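Local coordinates for sporulation inhibitor of replication protein SirA (Bacillus subtilis, PDB 4TPS) that inhibits DNA replication initiation during sporulation, preventing overinitiation and so enforcing diploidy, and can bind domain I of the initiator DnaA, at residues 28-39 against 133-144. Residues are numbered along the deposited sequence; the frame is centred on the assembly and turned at random.
Sequences ESVMFELFQDYH and LAMDFNSKRYGW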
loop_
_atom_site.group_PDB
_atom_site.type_symbol
_atom_site.label_atom_id
_atom_site.label_comp_id
_atom_site.label_asym_id
_atom_site.label_seq_id
_atom_site.Cartn_x
_atom_site.Cartn_y
_atom_site.Cartn_z
ATOM N N GLU A 28 0.765 1.613 -11.988
ATOM C CA GLU A 28 0.386 0.556 -11.033
ATOM C C GLU A 28 1.488 -0.494 -10.812
ATOM O O GLU A 28 1.522 -1.214 -9.754
ATOM C CB GLU A 28 -0.934 -0.114 -11.421
ATOM C CG GLU A 28 -2.146 0.838 -11.300
ATOM C CD GLU A 28 -2.447 1.682 -12.504
ATOM O OE1 GLU A 28 -1.610 1.676 -13.470
ATOM O OE2 GLU A 28 -3.531 2.339 -12.453
ATOM N N SER A 29 2.409 -0.609 -11.773
ATOM C CA SER A 29 3.568 -1.497 -11.567
ATOM C C SER A 29 4.352 -1.145 -10.308
ATOM O O SER A 29 4.898 -2.002 -9.665
ATOM C CB SER A 29 4.477 -1.429 -12.797
ATOM O OG SER A 29 5.046 -0.134 -12.911
ATOM N N VAL A 30 4.367 0.124 -9.908
ATOM C CA VAL A 30 5.118 0.525 -8.736
ATOM C C VAL A 30 4.452 -0.030 -7.485
ATOM O O VAL A 30 5.121 -0.438 -6.555
ATOM C CB VAL A 30 5.189 2.047 -8.650
ATOM C CG1 VAL A 30 5.916 2.497 -7.371
ATOM C CG2 VAL A 30 5.968 2.515 -9.839
ATOM N N MET A 31 3.129 -0.072 -7.484
ATOM C CA MET A 31 2.395 -0.653 -6.348
ATOM C C MET A 31 2.590 -2.160 -6.352
ATOM O O MET A 31 2.859 -2.732 -5.320
ATOM C CB MET A 31 0.880 -0.334 -6.367
ATOM C CG MET A 31 0.573 1.060 -5.869
ATOM S SD MET A 31 -1.149 1.380 -5.563
ATOM C CE MET A 31 -1.716 1.360 -7.243
ATOM N N PHE A 32 2.516 -2.774 -7.529
ATOM C CA PHE A 32 2.803 -4.190 -7.621
ATOM C C PHE A 32 4.171 -4.516 -6.997
ATOM O O PHE A 32 4.260 -5.450 -6.223
ATOM C CB PHE A 32 2.766 -4.640 -9.081
ATOM C CG PHE A 32 3.182 -6.083 -9.289
ATOM C CD1 PHE A 32 2.232 -7.074 -9.153
ATOM C CD2 PHE A 32 4.470 -6.450 -9.619
ATOM C CE1 PHE A 32 2.556 -8.393 -9.313
ATOM C CE2 PHE A 32 4.814 -7.785 -9.778
ATOM C CZ PHE A 32 3.835 -8.763 -9.689
ATOM N N GLU A 33 5.202 -3.709 -7.323
ATOM C CA GLU A 33 6.537 -3.968 -6.802
ATOM C C GLU A 33 6.617 -3.817 -5.267
ATOM O O GLU A 33 7.284 -4.578 -4.583
ATOM C CB GLU A 33 7.576 -3.086 -7.506
ATOM C CG GLU A 33 7.742 -3.501 -8.968
ATOM C CD GLU A 33 8.842 -2.747 -9.706
ATOM O OE1 GLU A 33 8.521 -2.108 -10.730
ATOM O OE2 GLU A 33 10.019 -2.816 -9.275
ATOM N N LEU A 34 5.911 -2.846 -4.719
ATOM C CA LEU A 34 5.810 -2.671 -3.268
ATOM C C LEU A 34 5.190 -3.900 -2.578
ATOM O O LEU A 34 5.736 -4.476 -1.638
ATOM C CB LEU A 34 5.027 -1.450 -2.924
ATOM C CG LEU A 34 4.900 -1.151 -1.424
ATOM C CD1 LEU A 34 6.224 -0.622 -0.883
ATOM C CD2 LEU A 34 3.795 -0.150 -1.148
ATOM N N PHE A 35 4.059 -4.311 -3.086
ATOM C CA PHE A 35 3.403 -5.537 -2.586
ATOM C C PHE A 35 4.254 -6.838 -2.760
ATOM O O PHE A 35 4.348 -7.660 -1.852
ATOM C CB PHE A 35 2.034 -5.698 -3.184
ATOM C CG PHE A 35 1.027 -4.683 -2.652
ATOM C CD1 PHE A 35 0.544 -4.767 -1.376
ATOM C CD2 PHE A 35 0.564 -3.641 -3.434
ATOM C CE1 PHE A 35 -0.398 -3.860 -0.891
ATOM C CE2 PHE A 35 -0.342 -2.712 -2.949
ATOM C CZ PHE A 35 -0.833 -2.834 -1.671
ATOM N N GLN A 36 4.921 -6.927 -3.882
ATOM C CA GLN A 36 5.777 -8.072 -4.151
ATOM C C GLN A 36 6.978 -8.056 -3.164
ATOM O O GLN A 36 7.355 -9.103 -2.629
ATOM C CB GLN A 36 6.226 -8.091 -5.588
ATOM C CG GLN A 36 7.136 -9.286 -5.921
ATOM C CD GLN A 36 7.499 -9.325 -7.372
ATOM O OE1 GLN A 36 8.246 -8.467 -7.895
ATOM N NE2 GLN A 36 6.958 -10.317 -8.054
ATOM N N ASP A 37 7.534 -6.879 -2.882
ATOM C CA ASP A 37 8.604 -6.784 -1.888
ATOM C C ASP A 37 8.168 -7.274 -0.520
ATOM O O ASP A 37 8.915 -7.948 0.164
ATOM C CB ASP A 37 9.084 -5.352 -1.749
ATOM C CG ASP A 37 9.995 -4.931 -2.870
ATOM O OD1 ASP A 37 10.476 -5.787 -3.661
ATOM O OD2 ASP A 37 10.222 -3.697 -2.934
ATOM N N TYR A 38 6.955 -6.928 -0.122
ATOM C CA TYR A 38 6.432 -7.422 1.170
ATOM C C TYR A 38 6.204 -8.937 1.218
ATOM O O TYR A 38 6.560 -9.600 2.184
ATOM C CB TYR A 38 5.129 -6.701 1.451
ATOM C CG TYR A 38 4.470 -7.040 2.739
ATOM C CD1 TYR A 38 5.112 -6.776 3.941
ATOM C CD2 TYR A 38 3.194 -7.618 2.777
ATOM C CE1 TYR A 38 4.525 -7.077 5.143
ATOM C CE2 TYR A 38 2.597 -7.913 3.986
ATOM C CZ TYR A 38 3.276 -7.626 5.158
ATOM O OH TYR A 38 2.731 -7.870 6.395
ATOM N N HIS A 39 5.626 -9.474 0.159
ATOM C CA HIS A 39 5.256 -10.868 0.143
ATOM C C HIS A 39 6.419 -11.788 -0.236
ATOM O O HIS A 39 6.398 -12.954 0.152
ATOM C CB HIS A 39 4.068 -11.090 -0.784
ATOM C CG HIS A 39 2.779 -10.599 -0.189
ATOM N ND1 HIS A 39 2.121 -11.262 0.822
ATOM C CD2 HIS A 39 2.091 -9.470 -0.384
ATOM C CE1 HIS A 39 1.072 -10.560 1.207
ATOM N NE2 HIS A 39 1.007 -9.502 0.443
ATOM N N LEU A 133 -7.197 -3.879 -5.969
ATOM C CA LEU A 133 -6.048 -4.245 -6.808
ATOM C C LEU A 133 -5.642 -5.697 -6.566
ATOM O O LEU A 133 -5.278 -6.069 -5.458
ATOM C CB LEU A 133 -4.898 -3.329 -6.449
ATOM C CG LEU A 133 -3.645 -3.430 -7.318
ATOM C CD1 LEU A 133 -3.934 -2.857 -8.733
ATOM C CD2 LEU A 133 -2.500 -2.630 -6.672
ATOM N N ALA A 134 -5.770 -6.533 -7.596
ATOM C CA ALA A 134 -5.515 -7.979 -7.473
ATOM C C ALA A 134 -4.172 -8.258 -8.160
ATOM O O ALA A 134 -3.915 -7.767 -9.264
ATOM C CB ALA A 134 -6.620 -8.748 -8.223
ATOM N N MET A 135 -3.329 -9.087 -7.539
ATOM C CA MET A 135 -2.004 -9.287 -8.037
ATOM C C MET A 135 -1.618 -10.748 -7.864
ATOM O O MET A 135 -1.705 -11.280 -6.733
ATOM C CB MET A 135 -1.049 -8.481 -7.173
ATOM C CG MET A 135 -1.201 -6.946 -7.269
ATOM S SD MET A 135 -0.420 -6.040 -5.909
ATOM C CE MET A 135 -1.621 -6.240 -4.616
ATOM N N ASP A 136 -1.153 -11.362 -8.963
ATOM C CA ASP A 136 -0.552 -12.733 -8.915
ATOM C C ASP A 136 0.954 -12.565 -9.129
ATOM O O ASP A 136 1.391 -12.203 -10.211
ATOM C CB ASP A 136 -1.212 -13.623 -9.966
ATOM C CG ASP A 136 -0.712 -15.074 -9.892
ATOM O OD1 ASP A 136 0.432 -15.288 -9.515
ATOM O OD2 ASP A 136 -1.478 -16.037 -10.247
ATOM N N PHE A 137 1.731 -12.799 -8.069
ATOM C CA PHE A 137 3.164 -12.610 -8.075
ATOM C C PHE A 137 3.889 -13.779 -8.767
ATOM O O PHE A 137 5.076 -13.696 -9.009
ATOM C CB PHE A 137 3.689 -12.537 -6.630
ATOM C CG PHE A 137 3.093 -11.409 -5.826
ATOM C CD1 PHE A 137 3.221 -10.082 -6.262
ATOM C CD2 PHE A 137 2.420 -11.652 -4.697
ATOM C CE1 PHE A 137 2.651 -9.051 -5.568
ATOM C CE2 PHE A 137 1.836 -10.619 -3.997
ATOM C CZ PHE A 137 1.947 -9.329 -4.441
ATOM N N ASN A 138 3.153 -14.848 -9.054
ATOM C CA ASN A 138 3.726 -15.995 -9.764
ATOM C C ASN A 138 3.761 -15.746 -11.267
ATOM O O ASN A 138 4.724 -16.054 -11.941
ATOM C CB ASN A 138 2.943 -17.295 -9.492
ATOM C CG ASN A 138 2.807 -17.656 -8.005
ATOM O OD1 ASN A 138 1.867 -18.391 -7.593
ATOM N ND2 ASN A 138 3.773 -17.260 -7.220
ATOM N N SER A 139 2.671 -15.218 -11.804
ATOM C CA SER A 139 2.514 -15.034 -13.260
ATOM C C SER A 139 2.741 -13.564 -13.710
ATOM O O SER A 139 2.743 -13.269 -14.909
ATOM C CB SER A 139 1.084 -15.424 -13.562
ATOM O OG SER A 139 0.212 -14.466 -12.896
ATOM N N LYS A 140 2.851 -12.650 -12.735
ATOM C CA LYS A 140 3.039 -11.185 -13.017
ATOM C C LYS A 140 1.767 -10.559 -13.672
ATOM O O LYS A 140 1.839 -9.643 -14.413
ATOM C CB LYS A 140 4.318 -10.914 -13.855
ATOM C CG LYS A 140 4.970 -9.562 -13.546
ATOM C CD LYS A 140 6.367 -9.391 -14.210
ATOM C CE LYS A 140 7.349 -8.654 -13.331
ATOM N NZ LYS A 140 7.237 -7.220 -13.694
ATOM N N ARG A 141 0.601 -11.106 -13.346
ATOM C CA ARG A 141 -0.689 -10.603 -13.779
ATOM C C ARG A 141 -1.249 -9.751 -12.661
ATOM O O ARG A 141 -1.324 -10.195 -11.533
ATOM C CB ARG A 141 -1.687 -11.741 -14.070
ATOM C CG ARG A 141 -1.273 -12.618 -15.212
ATOM C CD ARG A 141 -2.264 -13.693 -15.565
ATOM N NE ARG A 141 -3.662 -13.244 -15.684
ATOM C CZ ARG A 141 -4.654 -13.584 -14.839
ATOM N NH1 ARG A 141 -4.447 -14.424 -13.767
ATOM N NH2 ARG A 141 -5.889 -13.100 -15.072
ATOM N N TYR A 142 -1.607 -8.515 -12.954
ATOM C CA TYR A 142 -2.150 -7.643 -11.924
ATOM C C TYR A 142 -3.008 -6.568 -12.541
ATOM O O TYR A 142 -2.847 -6.211 -13.702
ATOM C CB TYR A 142 -1.055 -7.021 -11.049
ATOM C CG TYR A 142 -0.091 -6.105 -11.763
ATOM C CD1 TYR A 142 -0.351 -4.747 -11.916
ATOM C CD2 TYR A 142 1.018 -6.624 -12.414
ATOM C CE1 TYR A 142 0.531 -3.935 -12.625
ATOM C CE2 TYR A 142 1.867 -5.834 -13.125
ATOM C CZ TYR A 142 1.631 -4.486 -13.210
ATOM O OH TYR A 142 2.497 -3.663 -13.930
ATOM N N GLY A 143 -3.930 -6.046 -11.746
ATOM C CA GLY A 143 -4.786 -4.975 -12.204
ATOM C C GLY A 143 -5.929 -4.679 -11.277
ATOM O O GLY A 143 -6.204 -5.416 -10.343
ATOM N N TRP A 144 -6.657 -3.605 -11.587
ATOM C CA TRP A 144 -7.835 -3.235 -10.836
ATOM C C TRP A 144 -8.949 -4.196 -11.221
ATOM O O TRP A 144 -9.030 -4.635 -12.386
ATOM C CB TRP A 144 -8.288 -1.802 -11.186
ATOM C CG TRP A 144 -7.259 -0.778 -10.865
ATOM C CD1 TRP A 144 -6.476 -0.110 -11.767
ATOM C CD2 TRP A 144 -6.883 -0.299 -9.557
ATOM N NE1 TRP A 144 -5.656 0.761 -11.092
ATOM C CE2 TRP A 144 -5.863 0.647 -9.748
ATOM C CE3 TRP A 144 -7.326 -0.574 -8.256
ATOM C CZ2 TRP A 144 -5.253 1.320 -8.688
ATOM C CZ3 TRP A 144 -6.718 0.058 -7.176
ATOM C CH2 TRP A 144 -5.700 1.014 -7.398
#
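Phe32 of helix 28-39 stacks on Tyr142 at the centre of an aromatic helix-on-sheet contact, in which the helix lies across the hairpin of strands 133-136 and 141-144. The axis of segment 28-39 crosses that of strand 133-136 at -59°. The two rings form an offset stack with centroids 4.6 Å apart, and Phe32 CB sits almost squarely above the centre of the Tyr142 ring. Chi1 of 175° turns the Phe32 ring toward the hairpin, where its edge meets Met135 CG and the carbonyl O of Asp136. Tyr142 OH touches Ser29 CB at 3.2 Å. Replacing Tyr142 by alanine is likely to bare the face of Phe32 that it covers and leave a gap beside Ser29. Phe137, in the turn, slides past Phe32 obliquely, CD1 to CE1 of Phe32 3.6 Å, and lies against Gln36 CB and His39 CD2. Met135, bent at its last torsion (chi3 -79°), lays CE over one face of Phe35, 3.9 Å from the ring centroid. Near the start of the helix, Trp144 NE1 donates a nearly straight 3.0 Å hydrogen bond to Glu28 OE2; OE2 lies in the indole plane and is met on its anti side, the donor tilted out of the carboxylate plane. Met31 CE packs beside the same indole at CZ2. Within the loop, Asp136 OD1 accepts from Asn138 N, an Asx turn, and from Ser139 N, with a G1 beta bulge where Lys140 and Arg141 face Asp136. Strand 9-16 flanks strand 133-136 through backbone bonds of Leu133 with Tyr14 and Met135 with Tyr12; Tyr14 OH also hydrogen-bonds His39 NE2, while helix 45-58 packs on Phe35 through Ile55.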